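Local coordinates for protein esterase YbfF (Escherichia coli, PDB 3BF7) that probably hydrolyses ester and perhaps thioester bonds, as an alpha/beta hydrolase whose helical cap helps to shape the substrate-binding crevice, at residues R6-N12 against V40-I46; I80-I86 against D104-V110; L25-N31 against F161-S165. The protein carries 1 engineered substitution. One frame throughout, in Å; residues are numbered along the deposited sequence.

Contacts 1 and 2 belong to one mixed sheet, the core of the alpha/beta hydrolase fold, whereas contact 3 apparently joins that core to the helical cap. Contact 1 pairs the outermost strand 5-8 with strand 45-48, and contact 2 pairs strands 83-88 and 106-112; strand 19-22 lies between the two pairs. Their centres are about 15 Å apart, and Ile-46 packs on Ile-80 where they meet. Contact 1 closes before contact 2 opens along the chain. Contact 3, centred about 21 Å from contact 1 and 23 Å from contact 2, bridges 130 residues and spans all of contact 2. Contacts 1 and 3 cross along the chain, and Arg-6 packs on Leu-29 where they touch.

Contact 1: R6-N12 against V40-I46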
loop_
_atom_site.group_PDB
_atom_site.type_symbol
_atom_site.label_atom_id
_atom_site.label_comp_id
_atom_site.label_asym_id
_atom_site.label_seq_id
_atom_site.Cartn_x
_atom_site.Cartn_y
_atom_site.Cartn_z
ATOM N N ARG A 6 -4.645 13.267 2.172
ATOM C CA ARG A 6 -5.125 14.146 1.119
ATOM C C ARG A 6 -6.544 13.634 0.908
ATOM O O ARG A 6 -6.735 12.488 0.493
ATOM C CB ARG A 6 -4.307 13.956 -0.158
ATOM C CG ARG A 6 -4.689 14.895 -1.288
ATOM C CD ARG A 6 -4.308 16.329 -0.962
ATOM N NE ARG A 6 -2.877 16.462 -0.701
ATOM C CZ ARG A 6 -1.924 16.130 -1.566
ATOM N NH1 ARG A 6 -2.244 15.641 -2.757
ATOM N NH2 ARG A 6 -0.648 16.284 -1.241
ATOM N N ALA A 7 -7.532 14.467 1.221
ATOM C CA ALA A 7 -8.930 14.081 1.081
ATOM C C ALA A 7 -9.614 14.843 -0.046
ATOM O O ALA A 7 -9.328 16.016 -0.282
ATOM C CB ALA A 7 -9.667 14.322 2.393
ATOM N N GLN A 8 -10.519 14.165 -0.742
ATOM C CA GLN A 8 -11.252 14.785 -1.833
ATOM C C GLN A 8 -12.693 14.291 -1.813
ATOM O O GLN A 8 -12.954 13.091 -1.702
ATOM C CB GLN A 8 -10.586 14.453 -3.170
ATOM C CG GLN A 8 -11.038 15.326 -4.328
ATOM C CD GLN A 8 -10.138 15.182 -5.539
ATOM O OE1 GLN A 8 -9.991 14.095 -6.094
ATOM N NE2 GLN A 8 -9.525 16.286 -5.954
ATOM N N THR A 9 -13.627 15.230 -1.903
ATOM C CA THR A 9 -15.047 14.910 -1.882
ATOM C C THR A 9 -15.520 14.330 -3.210
ATOM O O THR A 9 -15.070 14.743 -4.277
ATOM C CB THR A 9 -15.876 16.165 -1.555
ATOM O OG1 THR A 9 -15.459 16.689 -0.288
ATOM C CG2 THR A 9 -17.360 15.829 -1.495
ATOM N N ALA A 10 -16.429 13.363 -3.131
ATOM C CA ALA A 10 -16.977 12.722 -4.319
ATOM C C ALA A 10 -17.571 13.770 -5.250
ATOM O O ALA A 10 -18.224 14.715 -4.801
ATOM C CB ALA A 10 -18.048 11.717 -3.920
ATOM N N GLN A 11 -17.343 13.602 -6.548
ATOM C CA GLN A 11 -17.862 14.540 -7.535
ATOM C C GLN A 11 -19.364 14.346 -7.712
ATOM O O GLN A 11 -20.054 15.206 -8.262
ATOM C CB GLN A 11 -17.143 14.344 -8.871
ATOM C CG GLN A 11 -15.643 14.592 -8.794
ATOM C CD GLN A 11 -14.934 14.327 -10.108
ATOM O OE1 GLN A 11 -13.716 14.475 -10.208
ATOM N NE2 GLN A 11 -15.692 13.930 -11.123
ATOM N N ASN A 12 -19.858 13.207 -7.233
ATOM C CA ASN A 12 -21.274 12.868 -7.317
ATOM C C ASN A 12 -21.673 12.069 -6.076
ATOM O O ASN A 12 -20.954 11.161 -5.662
ATOM C CB ASN A 12 -21.542 12.025 -8.566
ATOM C CG ASN A 12 -21.107 12.715 -9.843
ATOM O OD1 ASN A 12 -21.672 13.735 -10.235
ATOM N ND2 ASN A 12 -20.094 12.160 -10.499
ATOM N N VAL A 40 -12.995 8.821 -7.174
ATOM C CA VAL A 40 -13.537 10.064 -6.628
ATOM C C VAL A 40 -14.787 10.520 -7.389
ATOM O O VAL A 40 -15.490 11.433 -6.956
ATOM C CB VAL A 40 -12.479 11.202 -6.649
ATOM C CG1 VAL A 40 -12.226 11.662 -8.073
ATOM C CG2 VAL A 40 -12.937 12.360 -5.774
ATOM N N ASN A 41 -15.064 9.886 -8.523
ATOM C CA ASN A 41 -16.245 10.236 -9.303
ATOM C C ASN A 41 -17.505 9.942 -8.498
ATOM O O ASN A 41 -18.511 10.648 -8.620
ATOM C CB ASN A 41 -16.282 9.445 -10.614
ATOM C CG ASN A 41 -15.326 9.994 -11.656
ATOM O OD1 ASN A 41 -15.467 11.132 -12.106
ATOM N ND2 ASN A 41 -14.348 9.185 -12.049
ATOM N N ASP A 42 -17.441 8.910 -7.659
ATOM C CA ASP A 42 -18.590 8.515 -6.856
ATOM C C ASP A 42 -18.293 8.120 -5.405
ATOM O O ASP A 42 -19.108 7.457 -4.762
ATOM C CB ASP A 42 -19.341 7.382 -7.565
ATOM C CG ASP A 42 -18.437 6.230 -7.956
ATOM O OD1 ASP A 42 -17.198 6.395 -7.928
ATOM O OD2 ASP A 42 -18.971 5.156 -8.310
ATOM N N HIS A 43 -17.134 8.525 -4.892
ATOM C CA HIS A 43 -16.767 8.231 -3.505
ATOM C C HIS A 43 -15.919 9.346 -2.929
ATOM O O HIS A 43 -15.184 10.008 -3.657
ATOM C CB HIS A 43 -15.889 6.977 -3.372
ATOM C CG HIS A 43 -16.490 5.727 -3.921
ATOM N ND1 HIS A 43 -16.479 5.426 -5.264
ATOM C CD2 HIS A 43 -17.077 4.676 -3.302
ATOM C CE1 HIS A 43 -17.032 4.240 -5.450
ATOM N NE2 HIS A 43 -17.402 3.764 -4.275
ATOM N N ASN A 44 -16.015 9.548 -1.619
ATOM C CA ASN A 44 -15.134 10.506 -0.974
ATOM C C ASN A 44 -13.858 9.672 -0.903
ATOM O O ASN A 44 -13.920 8.464 -0.650
ATOM C CB ASN A 44 -15.597 10.855 0.441
ATOM C CG ASN A 44 -16.770 11.809 0.452
ATOM O OD1 ASN A 44 -17.029 12.504 -0.530
ATOM N ND2 ASN A 44 -17.477 11.862 1.574
ATOM N N ILE A 45 -12.714 10.300 -1.143
ATOM C CA ILE A 45 -11.442 9.591 -1.127
ATOM C C ILE A 45 -10.490 10.142 -0.080
ATOM O O ILE A 45 -10.445 11.350 0.160
ATOM C CB ILE A 45 -10.731 9.698 -2.497
ATOM C CG1 ILE A 45 -11.628 9.142 -3.606
ATOM C CG2 ILE A 45 -9.393 8.971 -2.452
ATOM C CD1 ILE A 45 -11.972 7.683 -3.455
ATOM N N ILE A 46 -9.736 9.243 0.545
ATOM C CA ILE A 46 -8.734 9.622 1.530
ATOM C C ILE A 46 -7.453 8.873 1.173
ATOM O O ILE A 46 -7.404 7.641 1.238
ATOM C CB ILE A 46 -9.134 9.240 2.978
ATOM C CG1 ILE A 46 -10.439 9.936 3.378
ATOM C CG2 ILE A 46 -8.016 9.633 3.941
ATOM C CD1 ILE A 46 -11.687 9.245 2.876
HETATM O O HOH W 1 -18.090 12.068 -12.481
#
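The side-chain amides of Gln-11 and Asn-41 run side by side and point the same way, but their planes stand 86° apart; although Gln-11 NE2 lies 3.0 Å from Asn-41 OD1, the angle is too poor for a hydrogen bond. Asn-41 is held instead by Asp-38, whose backbone oxygen takes its ND2, and by a water that donates to its OD1. That water weakly accepts from Asn-12 ND2, which also bonds Asn-41 O at 2.9 Å, tilted from both the amide and the carbonyl plane. A fourth amide, that of Asn-44, accepts in its own plane: OD1 receives Ala-10 N at 2.8 Å along a nearly straight N-H (171°). Asn-44 CG sits beside its own backbone N (chi1 -77°), which brings the oxygen up to the chain beyond Thr-9. Between these polar grips, Val-40 CG2 lies against the extended Gln-8 side chain, which it crosses at a slant, 3.4 Å from Gln-8 OE1, and Gln-11 N bonds Val-40 O at 2.9 Å. Further along, Gln-8 and Ile-45 form a hydrogen-bonded antiparallel pair, next to the non-hydrogen-bonded pair Ala-7 and Ile-46. This is the antiparallel outermost strand at one margin of an otherwise parallel alpha/beta hydrolase sheet.

Contact 2: I80-I86 against D104-V110; sequences IDKATFI and DRIDKLV
Arg-105 NH2 is gripped by two acceptors, Ile-80 O at 2.7 Å, lying in the guanidinium plane, and the carboxylate of Asp-76 on helix 64-78, with which it forms a salt bridge. Arg-105 NE meets Asp-81 O, also at 2.7 Å, from above the plane of that carbonyl. Bends at chi2 and chi3 (-57° and -70°) fold the arginine back so that its guanidinium edge reaches both backbone oxygens and holds the turn ahead of strand 83-88. Segments 83-86 and 108-110 run parallel, their directions 9° apart, as parts of the flanking strands of a beta-alpha-beta crossover through helix 90-101 in the alpha/beta hydrolase sheet. Ala-83 pairs with Ile-106 and Phe-85 with Leu-109, a shift of one residue that marks a beta bulge. There Thr-84 OG1 accepts only a weak bond from Lys-108 N, at 3.3 Å. Beside the bulge, Lys-82 CG lies 3.5 Å from Ile-106 C, while Asp-107 sends OD2 to Ser-17. The Phe-85 ring has Arg-105 O at its edge, 3.7 Å from CE2, and the Phe-85 and Ile-106 side chains cross at about a right angle. On the other face of the sheet, Ile-86 and Val-110 lie alongside each other, with Ile-86 CG1 3.9 Å from Val-110 CB.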
loop_
_atom_site.group_PDB
_atom_site.type_symbol
_atom_site.label_atom_id
_atom_site.label_comp_id
_atom_site.label_asym_id
_atom_site.label_seq_id
_atom_site.Cartn_x
_atom_site.Cartn_y
_atom_site.Cartn_z
ATOM N N ILE A 80 -15.046 9.580 10.508
ATOM C CA ILE A 80 -15.600 8.600 9.579
ATOM C C ILE A 80 -15.838 7.309 10.356
ATOM O O ILE A 80 -14.903 6.741 10.918
ATOM C CB ILE A 80 -14.621 8.312 8.420
ATOM C CG1 ILE A 80 -14.431 9.571 7.572
ATOM C CG2 ILE A 80 -15.142 7.162 7.566
ATOM C CD1 ILE A 80 -13.422 9.411 6.455
ATOM N N ASP A 81 -17.082 6.846 10.388
ATOM C CA ASP A 81 -17.416 5.628 11.120
ATOM C C ASP A 81 -16.943 4.348 10.443
ATOM O O ASP A 81 -16.458 3.433 11.106
ATOM C CB ASP A 81 -18.927 5.546 11.355
ATOM C CG ASP A 81 -19.440 6.658 12.250
ATOM O OD1 ASP A 81 -18.909 6.815 13.370
ATOM O OD2 ASP A 81 -20.378 7.370 11.834
ATOM N N LYS A 82 -17.089 4.281 9.125
ATOM C CA LYS A 82 -16.683 3.092 8.387
ATOM C C LYS A 82 -16.243 3.465 6.980
ATOM O O LYS A 82 -16.803 4.372 6.365
ATOM C CB LYS A 82 -17.849 2.101 8.329
ATOM C CG LYS A 82 -17.539 0.788 7.629
ATOM C CD LYS A 82 -18.758 -0.128 7.606
ATOM C CE LYS A 82 -19.920 0.504 6.850
ATOM N NZ LYS A 82 -21.119 -0.382 6.811
ATOM N N ALA A 83 -15.236 2.764 6.472
ATOM C CA ALA A 83 -14.740 3.041 5.135
ATOM C C ALA A 83 -14.286 1.779 4.431
ATOM O O ALA A 83 -14.030 0.754 5.061
ATOM C CB ALA A 83 -13.578 4.026 5.203
ATOM N N THR A 84 -14.222 1.862 3.110
ATOM C CA THR A 84 -13.723 0.769 2.296
ATOM C C THR A 84 -12.231 1.067 2.210
ATOM O O THR A 84 -11.834 2.223 2.063
ATOM C CB THR A 84 -14.368 0.791 0.901
ATOM O OG1 THR A 84 -15.693 0.258 1.001
ATOM C CG2 THR A 84 -13.563 -0.029 -0.102
ATOM N N PHE A 85 -11.407 0.032 2.324
ATOM C CA PHE A 85 -9.961 0.197 2.286
ATOM C C PHE A 85 -9.327 -0.537 1.119
ATOM O O PHE A 85 -9.650 -1.698 0.854
ATOM C CB PHE A 85 -9.343 -0.324 3.584
ATOM C CG PHE A 85 -9.557 0.578 4.766
ATOM C CD1 PHE A 85 -8.576 1.490 5.143
ATOM C CD2 PHE A 85 -10.735 0.519 5.505
ATOM C CE1 PHE A 85 -8.763 2.330 6.238
ATOM C CE2 PHE A 85 -10.932 1.357 6.601
ATOM C CZ PHE A 85 -9.941 2.261 6.967
ATOM N N ILE A 86 -8.417 0.149 0.438
ATOM C CA ILE A 86 -7.685 -0.420 -0.689
ATOM C C ILE A 86 -6.203 -0.208 -0.387
ATOM O O ILE A 86 -5.750 0.930 -0.254
ATOM C CB ILE A 86 -8.036 0.296 -2.014
ATOM C CG1 ILE A 86 -9.533 0.150 -2.302
ATOM C CG2 ILE A 86 -7.207 -0.278 -3.157
ATOM C CD1 ILE A 86 -10.000 0.857 -3.566
ATOM N N ASP A 104 -15.342 -3.339 12.622
ATOM C CA ASP A 104 -16.521 -2.501 12.427
ATOM C C ASP A 104 -16.229 -1.194 11.693
ATOM O O ASP A 104 -17.154 -0.491 11.279
ATOM C CB ASP A 104 -17.189 -2.199 13.772
ATOM C CG ASP A 104 -17.687 -3.453 14.468
ATOM O OD1 ASP A 104 -18.246 -4.333 13.781
ATOM O OD2 ASP A 104 -17.528 -3.555 15.702
ATOM N N ARG A 105 -14.952 -0.868 11.523
ATOM C CA ARG A 105 -14.581 0.363 10.836
ATOM C C ARG A 105 -14.323 0.127 9.348
ATOM O O ARG A 105 -14.028 1.067 8.608
ATOM C CB ARG A 105 -13.335 0.983 11.481
ATOM C CG ARG A 105 -13.453 1.225 12.989
ATOM C CD ARG A 105 -14.650 2.106 13.346
ATOM N NE ARG A 105 -14.488 3.497 12.929
ATOM C CZ ARG A 105 -13.746 4.396 13.571
ATOM N NH1 ARG A 105 -13.085 4.059 14.669
ATOM N NH2 ARG A 105 -13.672 5.640 13.116
ATOM N N ILE A 106 -14.447 -1.125 8.912
ATOM C CA ILE A 106 -14.214 -1.484 7.514
ATOM C C ILE A 106 -15.476 -1.970 6.806
ATOM O O ILE A 106 -16.255 -2.751 7.360
ATOM C CB ILE A 106 -13.170 -2.615 7.390
ATOM C CG1 ILE A 106 -11.898 -2.244 8.148
ATOM C CG2 ILE A 106 -12.850 -2.873 5.921
ATOM C CD1 ILE A 106 -10.891 -3.373 8.223
ATOM N N ASP A 107 -15.670 -1.504 5.577
ATOM C CA ASP A 107 -16.805 -1.918 4.764
ATOM C C ASP A 107 -16.239 -2.998 3.848
ATOM O O ASP A 107 -16.272 -4.183 4.179
ATOM C CB ASP A 107 -17.333 -0.743 3.938
ATOM C CG ASP A 107 -18.616 -1.079 3.202
ATOM O OD1 ASP A 107 -19.026 -2.258 3.227
ATOM O OD2 ASP A 107 -19.210 -0.164 2.596
ATOM N N LYS A 108 -15.706 -2.587 2.701
ATOM C CA LYS A 108 -15.102 -3.533 1.773
ATOM C C LYS A 108 -13.578 -3.441 1.856
ATOM O O LYS A 108 -13.035 -2.474 2.404
ATOM C CB LYS A 108 -15.603 -3.280 0.351
ATOM C CG LYS A 108 -17.091 -3.575 0.214
ATOM C CD LYS A 108 -17.525 -3.691 -1.233
ATOM C CE LYS A 108 -18.974 -4.141 -1.321
ATOM N NZ LYS A 108 -19.383 -4.415 -2.723
ATOM N N LEU A 109 -12.895 -4.447 1.315
ATOM C CA LEU A 109 -11.443 -4.509 1.382
ATOM C C LEU A 109 -10.807 -5.016 0.098
ATOM O O LEU A 109 -11.230 -6.032 -0.453
ATOM C CB LEU A 109 -11.034 -5.421 2.550
ATOM C CG LEU A 109 -9.551 -5.656 2.863
ATOM C CD1 LEU A 109 -9.426 -6.174 4.283
ATOM C CD2 LEU A 109 -8.931 -6.640 1.881
ATOM N N VAL A 110 -9.785 -4.303 -0.365
ATOM C CA VAL A 110 -9.045 -4.681 -1.562
ATOM C C VAL A 110 -7.560 -4.693 -1.220
ATOM O O VAL A 110 -7.028 -3.704 -0.711
ATOM C CB VAL A 110 -9.267 -3.679 -2.717
ATOM C CG1 VAL A 110 -8.502 -4.131 -3.955
ATOM C CG2 VAL A 110 -10.751 -3.562 -3.030
#

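Contact 3: L25-N31 against F161-S165; sequences LFGSLDN and FLLKS
The loop 25-31 approaches the C-terminal end of helix 156-163 without any backbone pairing; the nearest alpha carbons, Phe-26 CA and Leu-162 CA, are 6.5 Å apart. Phe-26 has a positive phi (70°), and after Gly-27 the chain enters a type I turn from Ser-28 to Asn-31, closed by a bond from Asn-31 N to Ser-28 O. Phe-161 reaches across to this loop, its CG opposite the backbone N (chi1 158°). The end of its ring does the touching: CZ lies 3.5 Å from Gly-27 CA, and Leu-25 O is at the ring edge, 3.6 Å from CZ. A beta carbon on Gly-27 would sit tight against that CZ. The side chains of Asn-31 and Phe-161 cross at about a right angle, while the amide plane is turned 58° from the ring, with Asn-31 OD1 3.5 Å from Phe-161 CD1. The loop follows strand 19-22, where alpha/beta hydrolases commonly place part of the oxyanion hole, and the helix is probably part of the helical cap, so the contact would join cap to core beside the presumed active site. Replacing Phe-161 by an alanine would probably leave a gap beside Gly-27 and deprive Asn-31 and Trp-235 of the ring they meet. Nearby, Leu-162 CD2 presses on Phe-26 CB at 3.5 Å, while the Phe-26 ring meets Phe-128 and Phe-173 edge-to-face. Water then supplies the polar link. One molecule, lying over a face of the Phe-161 ring toward its rim, donates to Phe-26 O at 2.7 Å and to Phe-161 O at 2.8 Å and accepts from Ser-165 OG. A second water donates both to Gly-27 O and to Ser-165 OG, so the serine hydroxyl joins the two waters.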
loop_
_atom_site.group_PDB
_atom_site.type_symbol
_atom_site.label_atom_id
_atom_site.label_comp_id
_atom_site.label_asym_id
_atom_site.label_seq_id
_atom_site.Cartn_x
_atom_site.Cartn_y
_atom_site.Cartn_z
ATOM N N LEU A 25 5.527 -0.145 0.730
ATOM C CA LEU A 25 6.858 0.240 1.182
ATOM C C LEU A 25 7.568 1.179 0.209
ATOM O O LEU A 25 7.584 0.949 -1.004
ATOM C CB LEU A 25 7.714 -1.009 1.419
ATOM C CG LEU A 25 9.114 -0.770 1.997
ATOM C CD1 LEU A 25 9.027 -0.141 3.386
ATOM C CD2 LEU A 25 9.859 -2.092 2.058
ATOM N N PHE A 26 8.154 2.235 0.773
ATOM C CA PHE A 26 8.879 3.272 0.038
ATOM C C PHE A 26 7.960 4.149 -0.806
ATOM O O PHE A 26 8.429 4.986 -1.574
ATOM C CB PHE A 26 9.982 2.671 -0.850
ATOM C CG PHE A 26 11.092 1.999 -0.083
ATOM C CD1 PHE A 26 11.810 2.689 0.894
ATOM C CD2 PHE A 26 11.431 0.676 -0.349
ATOM C CE1 PHE A 26 12.849 2.067 1.591
ATOM C CE2 PHE A 26 12.465 0.050 0.342
ATOM C CZ PHE A 26 13.174 0.745 1.311
ATOM N N GLY A 27 6.652 3.966 -0.652
ATOM C CA GLY A 27 5.705 4.772 -1.400
ATOM C C GLY A 27 5.244 5.998 -0.631
ATOM O O GLY A 27 5.805 6.351 0.412
ATOM N N SER A 28 4.211 6.647 -1.162
ATOM C CA SER A 28 3.629 7.847 -0.569
ATOM C C SER A 28 2.181 7.923 -1.041
ATOM O O SER A 28 1.771 7.156 -1.918
ATOM C CB SER A 28 4.391 9.090 -1.017
ATOM O OG SER A 28 4.281 9.253 -2.419
ATOM N N LEU A 29 1.421 8.863 -0.489
ATOM C CA LEU A 29 0.006 8.972 -0.829
ATOM C C LEU A 29 -0.313 9.197 -2.299
ATOM O O LEU A 29 -1.440 8.959 -2.726
ATOM C CB LEU A 29 -0.670 10.040 0.041
ATOM C CG LEU A 29 -0.286 11.515 -0.089
ATOM C CD1 LEU A 29 -0.899 12.114 -1.346
ATOM C CD2 LEU A 29 -0.785 12.263 1.137
ATOM N N ASP A 30 0.663 9.645 -3.076
ATOM C CA ASP A 30 0.428 9.846 -4.496
ATOM C C ASP A 30 0.435 8.529 -5.282
ATOM O O ASP A 30 -0.112 8.466 -6.383
ATOM C CB ASP A 30 1.491 10.780 -5.081
ATOM C CG ASP A 30 1.113 12.245 -4.965
ATOM O OD1 ASP A 30 0.126 12.559 -4.267
ATOM O OD2 ASP A 30 1.809 13.086 -5.575
ATOM N N ASN A 31 1.013 7.470 -4.718
ATOM C CA ASN A 31 1.116 6.219 -5.466
ATOM C C ASN A 31 -0.167 5.549 -5.937
ATOM O O ASN A 31 -0.166 4.913 -6.989
ATOM C CB ASN A 31 1.973 5.198 -4.719
ATOM C CG ASN A 31 2.498 4.113 -5.646
ATOM O OD1 ASN A 31 3.235 4.393 -6.596
ATOM N ND2 ASN A 31 2.113 2.875 -5.387
ATOM N N PHE A 161 9.704 5.326 -9.232
ATOM C CA PHE A 161 8.761 5.218 -8.125
ATOM C C PHE A 161 9.435 5.730 -6.852
ATOM O O PHE A 161 8.876 6.555 -6.129
ATOM C CB PHE A 161 8.335 3.756 -7.954
ATOM C CG PHE A 161 7.817 3.425 -6.584
ATOM C CD1 PHE A 161 6.627 3.973 -6.112
ATOM C CD2 PHE A 161 8.532 2.564 -5.757
ATOM C CE1 PHE A 161 6.161 3.664 -4.834
ATOM C CE2 PHE A 161 8.074 2.250 -4.481
ATOM C CZ PHE A 161 6.885 2.803 -4.020
ATOM N N LEU A 162 10.643 5.246 -6.588
ATOM C CA LEU A 162 11.380 5.666 -5.405
ATOM C C LEU A 162 11.658 7.165 -5.419
ATOM O O LEU A 162 11.538 7.834 -4.393
ATOM C CB LEU A 162 12.702 4.898 -5.311
ATOM C CG LEU A 162 12.572 3.388 -5.088
ATOM C CD1 LEU A 162 13.933 2.730 -5.238
ATOM C CD2 LEU A 162 11.984 3.113 -3.712
ATOM N N LEU A 163 12.019 7.689 -6.586
ATOM C CA LEU A 163 12.333 9.105 -6.714
ATOM C C LEU A 163 11.164 10.040 -6.425
ATOM O O LEU A 163 11.369 11.233 -6.191
ATOM C CB LEU A 163 12.923 9.387 -8.099
ATOM C CG LEU A 163 14.338 8.830 -8.289
ATOM C CD1 LEU A 163 14.789 9.040 -9.727
ATOM C CD2 LEU A 163 15.295 9.520 -7.323
ATOM N N LYS A 164 9.943 9.516 -6.435
ATOM C CA LYS A 164 8.787 10.344 -6.118
ATOM C C LYS A 164 8.958 10.836 -4.682
ATOM O O LYS A 164 8.401 11.864 -4.296
ATOM C CB LYS A 164 7.492 9.539 -6.233
ATOM C CG LYS A 164 7.132 9.116 -7.648
ATOM C CD LYS A 164 6.802 10.313 -8.521
ATOM C CE LYS A 164 6.297 9.872 -9.886
ATOM N NZ LYS A 164 5.839 11.031 -10.700
ATOM N N SER A 165 9.739 10.094 -3.897
ATOM C CA SER A 165 9.990 10.442 -2.505
ATOM C C SER A 165 11.316 11.167 -2.289
ATOM O O SER A 165 11.750 11.342 -1.151
ATOM C CB SER A 165 9.938 9.185 -1.632
ATOM O OG SER A 165 8.609 8.712 -1.502
HETATM O O HOH W 2 7.989 6.885 -3.463
HETATM O O HOH W 3 7.745 8.226 1.119
#